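Local coordinates for beta-galactosidase/beta-glucuronidase (Faecalibacterium prausnitzii L2-6, PDB 6MVF), which is an FMN-binding family 2 glycoside hydrolase of a human gut bacterium that, as a beta-glucuronidase, probably cleaves glucuronic acid from its conjugates, at residues A[89-94]-A[132-137]; A[107-112]-A[119-124]; A[491-496]-A[563-568]; A[506-511]-A[586-591]. All coordinates share one frame; numbering follows the deposited sequence.

Interaction 1 (A[89-94]-A[132-137]); sequences VYVEVL and NELTIE
Val91 and Val93 meet Leu134 and Ile136 in a purely apolar contact between the two facing sheets of a beta sandwich, in the sugar-binding domain of this family 2 glycosidase. Strand 88-93 belongs to the four-stranded sheet and strand 131-139 to the six-stranded one. Between Val91 and Leu134 the CA atoms are 9.1 Å apart, a sheet-to-sheet spacing that side chains bridge without any hydrogen bond. Methyl meets methyl: Val91 CG2 lies 4.3 Å from Leu134 CD2, and two residues further along each strand Val93 CG2 lies 4.4 Å from Ile136 CD1. The extended outer torsion of Ile136 (chi2 160°) carries CD1 out to the valine. Beta-branched valine and isoleucine suit extended strands, and the alternation of strand residues sends Val91 and Val93 inward while Glu92 turns to the other face, where it forms a salt bridge with Arg120. Phe77 packs on Leu134, while Val163 and Ala121 flank Val91, so the pairs belong to a wider hydrophobic interior. With methyl groups meeting at a loose 4.3 to 4.4 Å, the contact has no directional bonds and probably owes its stability mainly to the exclusion of water.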
loop_
_atom_site.group_PDB
_atom_site.type_symbol
_atom_site.label_atom_id
_atom_site.label_comp_id
_atom_site.label_asym_id
_atom_site.label_seq_id
_atom_site.Cartn_x
_atom_site.Cartn_y
_atom_site.Cartn_z
ATOM N N VAL A 89 -4.517 -2.607 32.944
ATOM C CA VAL A 89 -3.444 -2.046 32.137
ATOM C C VAL A 89 -2.183 -2.844 32.404
ATOM O O VAL A 89 -1.840 -3.102 33.563
ATOM C CB VAL A 89 -3.215 -0.558 32.448
ATOM C CG1 VAL A 89 -2.125 0.018 31.526
ATOM C CG2 VAL A 89 -4.549 0.210 32.352
ATOM N N TYR A 90 -1.503 -3.245 31.337
ATOM C CA TYR A 90 -0.276 -4.018 31.427
ATOM C C TYR A 90 0.792 -3.334 30.589
ATOM O O TYR A 90 0.499 -2.825 29.504
ATOM C CB TYR A 90 -0.487 -5.459 30.928
ATOM C CG TYR A 90 -1.107 -6.424 31.924
ATOM C CD1 TYR A 90 -2.485 -6.436 32.171
ATOM C CD2 TYR A 90 -0.318 -7.357 32.585
ATOM C CE1 TYR A 90 -3.043 -7.344 33.088
ATOM C CE2 TYR A 90 -0.868 -8.271 33.483
ATOM C CZ TYR A 90 -2.217 -8.264 33.737
ATOM O OH TYR A 90 -2.721 -9.178 34.642
ATOM N N VAL A 91 2.024 -3.312 31.086
ATOM C CA VAL A 91 3.170 -2.936 30.262
ATOM C C VAL A 91 3.866 -4.218 29.838
ATOM O O VAL A 91 4.030 -5.143 30.640
ATOM C CB VAL A 91 4.141 -1.968 30.974
ATOM C CG1 VAL A 91 4.635 -2.535 32.275
ATOM C CG2 VAL A 91 5.311 -1.681 30.086
ATOM N N GLU A 92 4.227 -4.294 28.558
ATOM C CA GLU A 92 4.875 -5.465 27.981
ATOM C C GLU A 92 6.208 -5.032 27.382
ATOM O O GLU A 92 6.238 -4.263 26.416
ATOM C CB GLU A 92 3.968 -6.105 26.938
ATOM C CG GLU A 92 4.627 -7.139 26.063
ATOM C CD GLU A 92 3.643 -7.777 25.091
ATOM O OE1 GLU A 92 2.985 -8.782 25.484
ATOM O OE2 GLU A 92 3.521 -7.268 23.941
ATOM N N VAL A 93 7.308 -5.509 27.971
ATOM C CA VAL A 93 8.660 -5.313 27.450
ATOM C C VAL A 93 9.031 -6.551 26.645
ATOM O O VAL A 93 8.972 -7.674 27.164
ATOM C CB VAL A 93 9.673 -5.079 28.583
ATOM C CG1 VAL A 93 11.089 -4.937 28.019
ATOM C CG2 VAL A 93 9.281 -3.857 29.426
ATOM N N LEU A 94 9.411 -6.367 25.378
ATOM C CA LEU A 94 9.653 -7.540 24.536
ATOM C C LEU A 94 11.054 -8.108 24.725
ATOM O O LEU A 94 11.295 -9.253 24.323
ATOM C CB LEU A 94 9.401 -7.216 23.052
ATOM C CG LEU A 94 7.959 -6.787 22.726
ATOM C CD1 LEU A 94 7.795 -6.246 21.284
ATOM C CD2 LEU A 94 6.968 -7.905 23.016
ATOM N N ASN A 132 0.857 9.600 32.529
ATOM C CA ASN A 132 1.593 8.825 33.517
ATOM C C ASN A 132 3.056 8.818 33.091
ATOM O O ASN A 132 3.380 9.157 31.953
ATOM C CB ASN A 132 1.052 7.382 33.644
ATOM C CG ASN A 132 -0.379 7.332 34.148
ATOM O OD1 ASN A 132 -0.645 6.900 35.275
ATOM N ND2 ASN A 132 -1.315 7.778 33.314
ATOM N N GLU A 133 3.950 8.445 34.005
ATOM C CA GLU A 133 5.367 8.303 33.675
ATOM C C GLU A 133 5.805 6.844 33.775
ATOM O O GLU A 133 5.529 6.166 34.771
ATOM C CB GLU A 133 6.239 9.186 34.569
ATOM C CG GLU A 133 6.685 10.484 33.872
ATOM C CD GLU A 133 7.909 10.302 32.949
ATOM O OE1 GLU A 133 8.843 9.539 33.308
ATOM O OE2 GLU A 133 7.942 10.934 31.862
ATOM N N LEU A 134 6.480 6.372 32.733
ATOM C CA LEU A 134 7.007 5.017 32.647
ATOM C C LEU A 134 8.531 5.072 32.669
ATOM O O LEU A 134 9.142 5.783 31.857
ATOM C CB LEU A 134 6.508 4.334 31.368
ATOM C CG LEU A 134 6.996 2.943 30.966
ATOM C CD1 LEU A 134 6.686 1.978 32.063
ATOM C CD2 LEU A 134 6.338 2.491 29.655
ATOM N N THR A 135 9.136 4.322 33.600
ATOM C CA THR A 135 10.583 4.318 33.818
ATOM C C THR A 135 11.088 2.882 33.775
ATOM O O THR A 135 10.603 2.035 34.531
ATOM C CB THR A 135 10.935 4.972 35.165
ATOM O OG1 THR A 135 10.429 6.314 35.191
ATOM C CG2 THR A 135 12.436 5.015 35.383
ATOM N N ILE A 136 12.050 2.602 32.894
ATOM C CA ILE A 136 12.656 1.272 32.785
ATOM C C ILE A 136 14.167 1.410 32.962
ATOM O O ILE A 136 14.866 1.923 32.077
ATOM C CB ILE A 136 12.328 0.583 31.455
ATOM C CG1 ILE A 136 10.818 0.564 31.210
ATOM C CG2 ILE A 136 12.893 -0.845 31.453
ATOM C CD1 ILE A 136 10.418 0.350 29.744
ATOM N N GLU A 137 14.669 0.947 34.103
ATOM C CA GLU A 137 16.102 0.842 34.328
ATOM C C GLU A 137 16.596 -0.453 33.713
ATOM O O GLU A 137 16.061 -1.522 34.013
ATOM C CB GLU A 137 16.420 0.859 35.822
ATOM C CG GLU A 137 16.437 2.238 36.451
ATOM C CD GLU A 137 16.862 2.223 37.921
ATOM O OE1 GLU A 137 16.205 2.937 38.722
ATOM O OE2 GLU A 137 17.846 1.506 38.260
#

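Interaction 2 (A[107-112]-A[119-124]); sequences TVATTH and FRADIT
Two edge strands close one side of the beta sandwich where Ala109, Thr110 and His112 meet Phe119, Ala121 and Ile123: strand 107-113 borders the six-stranded sheet and strand 119-122 the four-stranded one. The strands run nearly antiparallel, at 156°, yet share no hydrogen bond; side-chain packing does most of the joining. His112 and Phe119 form an offset stack, with centroids 4.1 Å apart and planes at 9°. The imidazole is displaced toward the rim of the Phe119 ring, and His112 CB stands over the centre of that ring, 3.5 Å from the centroid, as a CH-pi contact. Phe119 CG sits between its backbone N and carbonyl carbon (chi1 60°), which turns the ring under His112. Thr110 CG2 approaches the ring edge, 4.2 Å from Phe119 CD2, and lies 3.6 Å from Ala121 CB. A classic beta bulge, with Ala109 and Thr110 both opposite Val102, lets these neighbours both point inward, and Ala109 CB reaches Ile123 CG2 at 3.7 Å. A serine in place of Phe119 would probably leave the His112 ring without its stacking partner and open a gap beside Thr110. Since His112 NE2 also hydrogen-bonds Glu380 of helix 368-385, the stack implies an imidazole held by both its face and its polar edge, linking the sandwich to the barrel domain.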
loop_
_atom_site.group_PDB
_atom_site.type_symbol
_atom_site.label_atom_id
_atom_site.label_comp_id
_atom_site.label_asym_id
_atom_site.label_seq_id
_atom_site.Cartn_x
_atom_site.Cartn_y
_atom_site.Cartn_z
ATOM N N THR A 107 6.708 4.113 41.390
ATOM C CA THR A 107 6.638 2.833 42.095
ATOM C C THR A 107 7.098 1.673 41.212
ATOM O O THR A 107 6.738 1.600 40.032
ATOM C CB THR A 107 5.202 2.590 42.562
ATOM O OG1 THR A 107 4.805 3.645 43.449
ATOM C CG2 THR A 107 5.069 1.249 43.258
ATOM N N VAL A 108 7.888 0.754 41.793
ATOM C CA VAL A 108 8.330 -0.430 41.053
ATOM C C VAL A 108 7.121 -1.267 40.668
ATOM O O VAL A 108 6.295 -1.623 41.513
ATOM C CB VAL A 108 9.324 -1.270 41.876
ATOM C CG1 VAL A 108 9.729 -2.511 41.103
ATOM C CG2 VAL A 108 10.571 -0.478 42.224
ATOM N N ALA A 109 7.002 -1.570 39.377
ATOM C CA ALA A 109 5.972 -2.480 38.883
ATOM C C ALA A 109 6.470 -3.908 38.723
ATOM O O ALA A 109 5.700 -4.842 38.957
ATOM C CB ALA A 109 5.413 -1.988 37.542
ATOM N N THR A 110 7.742 -4.098 38.371
ATOM C CA THR A 110 8.333 -5.423 38.232
ATOM C C THR A 110 9.828 -5.276 37.969
ATOM O O THR A 110 10.307 -4.197 37.595
ATOM C CB THR A 110 7.656 -6.231 37.104
ATOM O OG1 THR A 110 7.934 -7.621 37.287
ATOM C CG2 THR A 110 8.136 -5.796 35.707
ATOM N N THR A 111 10.557 -6.379 38.175
ATOM C CA THR A 111 11.955 -6.516 37.774
ATOM C C THR A 111 12.136 -7.813 36.996
ATOM O O THR A 111 11.367 -8.768 37.141
ATOM C CB THR A 111 12.926 -6.535 38.957
ATOM O OG1 THR A 111 12.576 -7.617 39.830
ATOM C CG2 THR A 111 12.896 -5.220 39.710
ATOM N N HIS A 112 13.173 -7.851 36.173
ATOM C CA HIS A 112 13.341 -8.994 35.296
ATOM C C HIS A 112 14.807 -9.201 34.975
ATOM O O HIS A 112 15.564 -8.245 34.811
ATOM C CB HIS A 112 12.560 -8.823 33.993
ATOM C CG HIS A 112 12.636 -10.014 33.098
ATOM N ND1 HIS A 112 13.600 -10.154 32.126
ATOM C CD2 HIS A 112 11.867 -11.125 33.028
ATOM C CE1 HIS A 112 13.415 -11.296 31.490
ATOM N NE2 HIS A 112 12.368 -11.903 32.017
ATOM N N PHE A 119 8.632 -9.926 29.103
ATOM C CA PHE A 119 8.067 -9.949 30.443
ATOM C C PHE A 119 7.035 -8.836 30.549
ATOM O O PHE A 119 7.127 -7.822 29.841
ATOM C CB PHE A 119 9.153 -9.843 31.517
ATOM C CG PHE A 119 9.964 -8.594 31.437
ATOM C CD1 PHE A 119 11.083 -8.528 30.621
ATOM C CD2 PHE A 119 9.630 -7.486 32.200
ATOM C CE1 PHE A 119 11.845 -7.365 30.568
ATOM C CE2 PHE A 119 10.376 -6.331 32.140
ATOM C CZ PHE A 119 11.479 -6.266 31.332
ATOM N N ARG A 120 6.021 -9.063 31.395
ATOM C CA ARG A 120 4.895 -8.142 31.537
ATOM C C ARG A 120 4.676 -7.787 33.000
ATOM O O ARG A 120 5.188 -8.449 33.911
ATOM C CB ARG A 120 3.595 -8.719 30.964
ATOM C CG ARG A 120 3.730 -9.234 29.570
ATOM C CD ARG A 120 2.381 -9.480 28.943
ATOM N NE ARG A 120 2.524 -10.189 27.675
ATOM C CZ ARG A 120 2.401 -11.505 27.532
ATOM N NH1 ARG A 120 2.109 -12.282 28.583
ATOM N NH2 ARG A 120 2.562 -12.038 26.330
ATOM N N ALA A 121 3.877 -6.738 33.208
ATOM C CA ALA A 121 3.562 -6.245 34.544
ATOM C C ALA A 121 2.184 -5.590 34.548
ATOM O O ALA A 121 1.896 -4.742 33.696
ATOM C CB ALA A 121 4.625 -5.250 35.022
ATOM N N ASP A 122 1.336 -5.995 35.498
ATOM C CA ASP A 122 0.019 -5.389 35.704
ATOM C C ASP A 122 0.214 -4.040 36.407
ATOM O O ASP A 122 0.431 -3.975 37.612
ATOM C CB ASP A 122 -0.863 -6.346 36.502
ATOM C CG ASP A 122 -2.287 -5.824 36.729
ATOM O OD1 ASP A 122 -2.603 -4.680 36.336
ATOM O OD2 ASP A 122 -3.106 -6.584 37.312
ATOM N N ILE A 123 0.142 -2.946 35.661
ATOM C CA ILE A 123 0.352 -1.626 36.235
ATOM C C ILE A 123 -0.967 -0.890 36.448
ATOM O O ILE A 123 -0.970 0.331 36.561
ATOM C CB ILE A 123 1.315 -0.784 35.388
ATOM C CG1 ILE A 123 0.690 -0.481 34.030
ATOM C CG2 ILE A 123 2.625 -1.520 35.206
ATOM C CD1 ILE A 123 1.288 0.710 33.351
ATOM N N THR A 124 -2.085 -1.624 36.512
ATOM C CA THR A 124 -3.414 -1.025 36.635
ATOM C C THR A 124 -3.467 -0.014 37.775
ATOM O O THR A 124 -3.800 1.164 37.574
ATOM C CB THR A 124 -4.467 -2.125 36.867
ATOM O OG1 THR A 124 -4.425 -3.081 35.803
ATOM C CG2 THR A 124 -5.874 -1.527 36.965
#

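Interaction 3 (A[491-496]-A[563-568]); sequences GIINWH and TRKDSF
Lys565 NZ is gripped by three acceptors: it donates to Gly491 O at 3.1 Å, forms a salt bridge with Asp537 and bonds the carbonyl of Gly555. The ammonium group approaches the Gly491 carbonyl a little out of its plane, by 16°. A lysine suits this buried spot because its extended chain runs past Ile493 before its ammonium reaches these partners; Ile493 CG2 packs on Lys565 CG at 3.8 Å, the two side chains crossing at about a right angle. On its other branch, Ile493 CD1 touches Thr563 CG2 at 3.7 Å. A methionine in place of Lys565 would probably leave Asp537 without its counter-charge and the carbonyls of Gly491 and Gly555 without this donor. Gly491 O also accepts from Asn264 of the second subunit, so the contact borders the interface. Within the barrel domain it joins the loop between strand 482-487 and helix 507-522, which makes a type I turn at 492-495, to the residues leading into helix 566-575.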
loop_
_atom_site.group_PDB
_atom_site.type_symbol
_atom_site.label_atom_id
_atom_site.label_comp_id
_atom_site.label_asym_id
_atom_site.label_seq_id
_atom_site.Cartn_x
_atom_site.Cartn_y
_atom_site.Cartn_z
ATOM N N GLY A 491 36.705 -15.506 6.741
ATOM C CA GLY A 491 36.899 -15.002 5.402
ATOM C C GLY A 491 36.728 -13.493 5.419
ATOM O O GLY A 491 35.661 -12.969 5.767
ATOM N N ILE A 492 37.794 -12.783 5.076
ATOM C CA ILE A 492 37.794 -11.330 5.029
ATOM C C ILE A 492 38.049 -10.962 3.574
ATOM O O ILE A 492 39.098 -11.306 3.023
ATOM C CB ILE A 492 38.832 -10.755 6.002
ATOM C CG1 ILE A 492 38.446 -11.223 7.418
ATOM C CG2 ILE A 492 38.900 -9.248 5.911
ATOM C CD1 ILE A 492 39.275 -10.678 8.547
ATOM N N ILE A 493 37.064 -10.335 2.919
ATOM C CA ILE A 493 37.019 -10.431 1.455
ATOM C C ILE A 493 37.925 -9.424 0.742
ATOM O O ILE A 493 37.950 -9.380 -0.491
ATOM C CB ILE A 493 35.578 -10.332 0.903
ATOM C CG1 ILE A 493 34.838 -9.091 1.405
ATOM C CG2 ILE A 493 34.791 -11.566 1.230
ATOM C CD1 ILE A 493 33.394 -9.031 0.959
ATOM N N ASN A 494 38.704 -8.640 1.478
ATOM C CA ASN A 494 39.778 -7.905 0.815
ATOM C C ASN A 494 41.098 -8.685 0.717
ATOM O O ASN A 494 41.954 -8.288 -0.088
ATOM C CB ASN A 494 40.017 -6.554 1.504
ATOM C CG ASN A 494 40.506 -6.698 2.926
ATOM O OD1 ASN A 494 39.722 -6.970 3.826
ATOM N ND2 ASN A 494 41.811 -6.509 3.138
ATOM N N TRP A 495 41.285 -9.786 1.485
ATOM C CA TRP A 495 42.474 -10.641 1.363
ATOM C C TRP A 495 42.242 -11.737 0.326
ATOM O O TRP A 495 41.192 -12.390 0.329
ATOM C CB TRP A 495 42.855 -11.293 2.697
ATOM C CG TRP A 495 42.887 -10.382 3.875
ATOM C CD1 TRP A 495 42.250 -10.573 5.066
ATOM C CD2 TRP A 495 43.587 -9.130 3.991
ATOM N NE1 TRP A 495 42.502 -9.513 5.916
ATOM C CE2 TRP A 495 43.318 -8.617 5.279
ATOM C CE3 TRP A 495 44.411 -8.397 3.131
ATOM C CZ2 TRP A 495 43.837 -7.414 5.724
ATOM C CZ3 TRP A 495 44.921 -7.198 3.569
ATOM C CH2 TRP A 495 44.638 -6.715 4.851
ATOM N N HIS A 496 43.234 -11.952 -0.545
ATOM C CA HIS A 496 43.152 -12.961 -1.601
ATOM C C HIS A 496 44.512 -13.588 -1.866
ATOM O O HIS A 496 45.508 -12.876 -2.041
ATOM C CB HIS A 496 42.602 -12.359 -2.892
ATOM C CG HIS A 496 41.234 -11.795 -2.727
ATOM N ND1 HIS A 496 40.120 -12.593 -2.599
ATOM C CD2 HIS A 496 40.807 -10.520 -2.597
ATOM C CE1 HIS A 496 39.057 -11.831 -2.425
ATOM N NE2 HIS A 496 39.448 -10.568 -2.416
ATOM N N THR A 563 26.745 -8.375 0.899
ATOM C CA THR A 563 27.740 -9.055 0.075
ATOM C C THR A 563 27.800 -10.530 0.445
ATOM O O THR A 563 28.192 -10.887 1.561
ATOM C CB THR A 563 29.121 -8.398 0.207
ATOM O OG1 THR A 563 29.031 -7.025 -0.166
ATOM C CG2 THR A 563 30.127 -9.052 -0.716
ATOM N N ARG A 564 27.425 -11.373 -0.507
ATOM C CA ARG A 564 27.545 -12.812 -0.385
ATOM C C ARG A 564 28.974 -13.224 -0.703
ATOM O O ARG A 564 29.475 -12.969 -1.812
ATOM C CB ARG A 564 26.565 -13.486 -1.331
ATOM C CG ARG A 564 25.110 -13.222 -0.987
ATOM C CD ARG A 564 24.232 -13.304 -2.229
ATOM N NE ARG A 564 22.818 -13.179 -1.898
ATOM C CZ ARG A 564 22.240 -12.035 -1.536
ATOM N NH1 ARG A 564 22.962 -10.913 -1.467
ATOM N NH2 ARG A 564 20.942 -12.014 -1.226
ATOM N N LYS A 565 29.636 -13.858 0.264
ATOM C CA LYS A 565 30.983 -14.322 0.012
ATOM C C LYS A 565 30.942 -15.538 -0.908
ATOM O O LYS A 565 29.884 -16.106 -1.189
ATOM C CB LYS A 565 31.684 -14.637 1.325
ATOM C CG LYS A 565 31.724 -13.469 2.279
ATOM C CD LYS A 565 32.370 -13.879 3.568
ATOM C CE LYS A 565 32.140 -12.839 4.618
ATOM N NZ LYS A 565 32.613 -13.368 5.926
ATOM N N ASP A 566 32.113 -15.938 -1.401
ATOM C CA ASP A 566 32.143 -17.075 -2.317
ATOM C C ASP A 566 31.694 -18.359 -1.619
ATOM O O ASP A 566 31.153 -19.261 -2.269
ATOM C CB ASP A 566 33.545 -17.221 -2.930
ATOM C CG ASP A 566 33.834 -16.170 -4.045
ATOM O OD1 ASP A 566 32.906 -15.453 -4.528
ATOM O OD2 ASP A 566 35.020 -16.071 -4.440
ATOM N N SER A 567 31.878 -18.439 -0.296
ATOM C CA SER A 567 31.400 -19.587 0.474
ATOM C C SER A 567 29.896 -19.731 0.387
ATOM O O SER A 567 29.379 -20.851 0.474
ATOM C CB SER A 567 31.793 -19.452 1.947
ATOM O OG SER A 567 33.162 -19.717 2.130
ATOM N N PHE A 568 29.183 -18.606 0.289
ATOM C CA PHE A 568 27.736 -18.639 0.151
ATOM C C PHE A 568 27.321 -19.465 -1.064
ATOM O O PHE A 568 26.421 -20.307 -0.975
ATOM C CB PHE A 568 27.225 -17.207 0.067
ATOM C CG PHE A 568 25.789 -17.079 -0.342
ATOM C CD1 PHE A 568 25.427 -17.112 -1.695
ATOM C CD2 PHE A 568 24.802 -16.874 0.620
ATOM C CE1 PHE A 568 24.108 -16.987 -2.061
ATOM C CE2 PHE A 568 23.479 -16.730 0.258
ATOM C CZ PHE A 568 23.124 -16.789 -1.077
#

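Interaction 4 (A[506-511]-A[586-591]); sequences SEEYQA and RRHAQR
At the edge of the Arg587 guanidinium, close to its plane, lies the carboxylate of Glu507, while CG of the neighbouring Arg586 sits 4.0 Å above one face. The two flat groups are only 24° from coplanar, and the arginine grips side-on with two nitrogens. NH2 of Arg587 meets the syn lone pair of Glu507 OE1 at 2.5 Å in a nearly straight bond (172°), and Arg587 NE reaches Glu507 OE2 at 2.9 Å. A bend in the arginine chain (chi3 -74°) turns this edge to the glutamate, whose own chain is extended. A water donates to Glu507 OE2 at 2.6 Å and accepts from the backbone N of Arg587, adding a second link. Beside this pair, Glu508 OE2 comes within 3.7 Å of His588 CB; the carboxylate is turned steeply to the imidazole, and Glu508 OE2 itself hydrogen-bonds His496 ND1. Over one face of the His588 ring passes Arg591 NE, bonded to His588 O, and NE2 of that ring pairs with Glu657. Ser506 caps helix 507-522, its OG accepting from Tyr509 N at 3.0 Å. Acidic residues suit the first turn of a helix, whose amino end probably favours their negative charge. A buried, two-pronged salt bridge fixes the rotation of both groups, and because Glu507 OE1 also accepts from Asp566 N, the carboxylate links helix 507-522 to the backbone at Asp566 and to segment 586-591.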
loop_
_atom_site.group_PDB
_atom_site.type_symbol
_atom_site.label_atom_id
_atom_site.label_comp_id
_atom_site.label_asym_id
_atom_site.label_seq_id
_atom_site.Cartn_x
_atom_site.Cartn_y
_atom_site.Cartn_z
ATOM N N SER A 506 41.908 -15.313 3.877
ATOM C CA SER A 506 41.488 -15.013 2.515
ATOM C C SER A 506 40.145 -15.649 2.213
ATOM O O SER A 506 39.820 -16.732 2.714
ATOM C CB SER A 506 42.504 -15.520 1.492
ATOM O OG SER A 506 42.387 -16.927 1.347
ATOM N N GLU A 507 39.379 -14.960 1.360
ATOM C CA GLU A 507 38.105 -15.474 0.873
ATOM C C GLU A 507 38.283 -16.839 0.223
ATOM O O GLU A 507 37.400 -17.694 0.304
ATOM C CB GLU A 507 37.493 -14.472 -0.121
ATOM C CG GLU A 507 36.068 -14.779 -0.533
ATOM C CD GLU A 507 35.407 -13.725 -1.448
ATOM O OE1 GLU A 507 34.184 -13.878 -1.673
ATOM O OE2 GLU A 507 36.081 -12.769 -1.936
ATOM N N GLU A 508 39.426 -17.063 -0.422
ATOM C CA GLU A 508 39.661 -18.332 -1.087
ATOM C C GLU A 508 39.783 -19.467 -0.078
ATOM O O GLU A 508 39.318 -20.579 -0.332
ATOM C CB GLU A 508 40.924 -18.241 -1.956
ATOM C CG GLU A 508 40.781 -17.423 -3.246
ATOM C CD GLU A 508 40.652 -15.905 -3.005
ATOM O OE1 GLU A 508 41.218 -15.420 -1.998
ATOM O OE2 GLU A 508 39.977 -15.199 -3.814
ATOM N N TYR A 509 40.400 -19.217 1.076
ATOM C CA TYR A 509 40.609 -20.328 1.997
ATOM C C TYR A 509 39.310 -20.715 2.677
ATOM O O TYR A 509 39.063 -21.897 2.930
ATOM C CB TYR A 509 41.683 -20.001 3.045
ATOM C CG TYR A 509 41.932 -21.174 3.966
ATOM C CD1 TYR A 509 42.744 -22.239 3.572
ATOM C CD2 TYR A 509 41.308 -21.250 5.203
ATOM C CE1 TYR A 509 42.938 -23.335 4.404
ATOM C CE2 TYR A 509 41.487 -22.338 6.036
ATOM C CZ TYR A 509 42.304 -23.377 5.639
ATOM O OH TYR A 509 42.486 -24.445 6.491
ATOM N N GLN A 510 38.472 -19.729 2.974
ATOM C CA GLN A 510 37.174 -20.037 3.542
ATOM C C GLN A 510 36.319 -20.824 2.565
ATOM O O GLN A 510 35.548 -21.693 2.985
ATOM C CB GLN A 510 36.485 -18.755 3.962
ATOM C CG GLN A 510 35.251 -18.955 4.811
ATOM C CD GLN A 510 34.290 -17.752 4.707
ATOM O OE1 GLN A 510 34.169 -17.144 3.647
ATOM N NE2 GLN A 510 33.628 -17.402 5.813
ATOM N N ALA A 511 36.466 -20.568 1.262
ATOM C CA ALA A 511 35.715 -21.330 0.261
ATOM C C ALA A 511 36.203 -22.772 0.178
ATOM O O ALA A 511 35.391 -23.689 0.020
ATOM C CB ALA A 511 35.794 -20.656 -1.112
ATOM N N ARG A 586 35.749 -12.990 -7.793
ATOM C CA ARG A 586 35.617 -11.692 -8.452
ATOM C C ARG A 586 36.396 -10.591 -7.713
ATOM O O ARG A 586 36.883 -9.646 -8.351
ATOM C CB ARG A 586 34.139 -11.307 -8.581
ATOM C CG ARG A 586 33.584 -10.835 -7.266
ATOM C CD ARG A 586 32.151 -10.416 -7.290
ATOM N NE ARG A 586 31.224 -11.461 -7.687
ATOM C CZ ARG A 586 29.906 -11.298 -7.642
ATOM N NH1 ARG A 586 29.410 -10.143 -7.209
ATOM N NH2 ARG A 586 29.089 -12.265 -8.037
ATOM N N ARG A 587 36.527 -10.695 -6.380
ATOM C CA ARG A 587 37.310 -9.738 -5.608
ATOM C C ARG A 587 38.807 -10.016 -5.684
ATOM O O ARG A 587 39.605 -9.136 -5.338
ATOM C CB ARG A 587 36.828 -9.705 -4.152
ATOM C CG ARG A 587 35.465 -9.034 -4.011
ATOM C CD ARG A 587 34.761 -9.305 -2.683
ATOM N NE ARG A 587 34.216 -10.652 -2.602
ATOM C CZ ARG A 587 33.013 -11.025 -3.032
ATOM N NH1 ARG A 587 32.176 -10.147 -3.591
ATOM N NH2 ARG A 587 32.649 -12.291 -2.908
ATOM N N HIS A 588 39.212 -11.192 -6.168
ATOM C CA HIS A 588 40.589 -11.408 -6.616
ATOM C C HIS A 588 40.713 -10.838 -8.035
ATOM O O HIS A 588 40.945 -11.549 -9.016
ATOM C CB HIS A 588 40.949 -12.890 -6.542
ATOM C CG HIS A 588 42.411 -13.183 -6.707
ATOM N ND1 HIS A 588 42.966 -14.403 -6.373
ATOM C CD2 HIS A 588 43.431 -12.425 -7.185
ATOM C CE1 HIS A 588 44.264 -14.377 -6.624
ATOM N NE2 HIS A 588 44.570 -13.191 -7.121
ATOM N N ALA A 589 40.528 -9.511 -8.117
ATOM C CA ALA A 589 40.325 -8.837 -9.398
ATOM C C ALA A 589 41.584 -8.848 -10.266
ATOM O O ALA A 589 41.500 -9.009 -11.489
ATOM C CB ALA A 589 39.856 -7.406 -9.154
ATOM N N GLN A 590 42.753 -8.672 -9.670
ATOM C CA GLN A 590 44.009 -8.607 -10.412
ATOM C C GLN A 590 44.799 -9.888 -10.171
ATOM O O GLN A 590 45.160 -10.193 -9.031
ATOM C CB GLN A 590 44.802 -7.367 -9.997
ATOM C CG GLN A 590 44.229 -6.071 -10.570
ATOM C CD GLN A 590 44.692 -4.844 -9.810
ATOM O OE1 GLN A 590 45.202 -4.961 -8.710
ATOM N NE2 GLN A 590 44.504 -3.660 -10.393
ATOM N N ARG A 591 45.060 -10.639 -11.239
ATOM C CA ARG A 591 45.655 -11.971 -11.153
ATOM C C ARG A 591 47.015 -11.985 -11.833
ATOM O O ARG A 591 47.116 -11.709 -13.033
ATOM C CB ARG A 591 44.740 -13.024 -11.786
ATOM C CG ARG A 591 43.334 -12.970 -11.247
ATOM C CD ARG A 591 42.860 -14.309 -10.848
ATOM N NE ARG A 591 41.551 -14.271 -10.212
ATOM C CZ ARG A 591 40.780 -15.345 -10.110
ATOM N NH1 ARG A 591 41.215 -16.491 -10.615
ATOM N NH2 ARG A 591 39.590 -15.281 -9.523
HETATM O O HOH W 1 36.028 -13.029 -4.561
#

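In the fold
Of the contacting segments, 89-94 comes first from the N terminus. Interaction 1 closes a loop of 37 intervening residues with strand 131-139, and within that span interaction 2 closes a much shorter one between 107-112 and 119-124. The pair, with centres about 7 Å apart, holds together the two sheets of the sugar-binding sandwich, near its interior and at its edge. Far along the chain, on the other side of its centre, interactions 3 and 4 cross: 491-496 and 506-511 are followed by 563-568 and 586-591. Interaction 3 joins two late parts of the barrel domain; interaction 4 joins the start of helix 507-522 to the residues leading into strand 590-592. Both touch the second subunit.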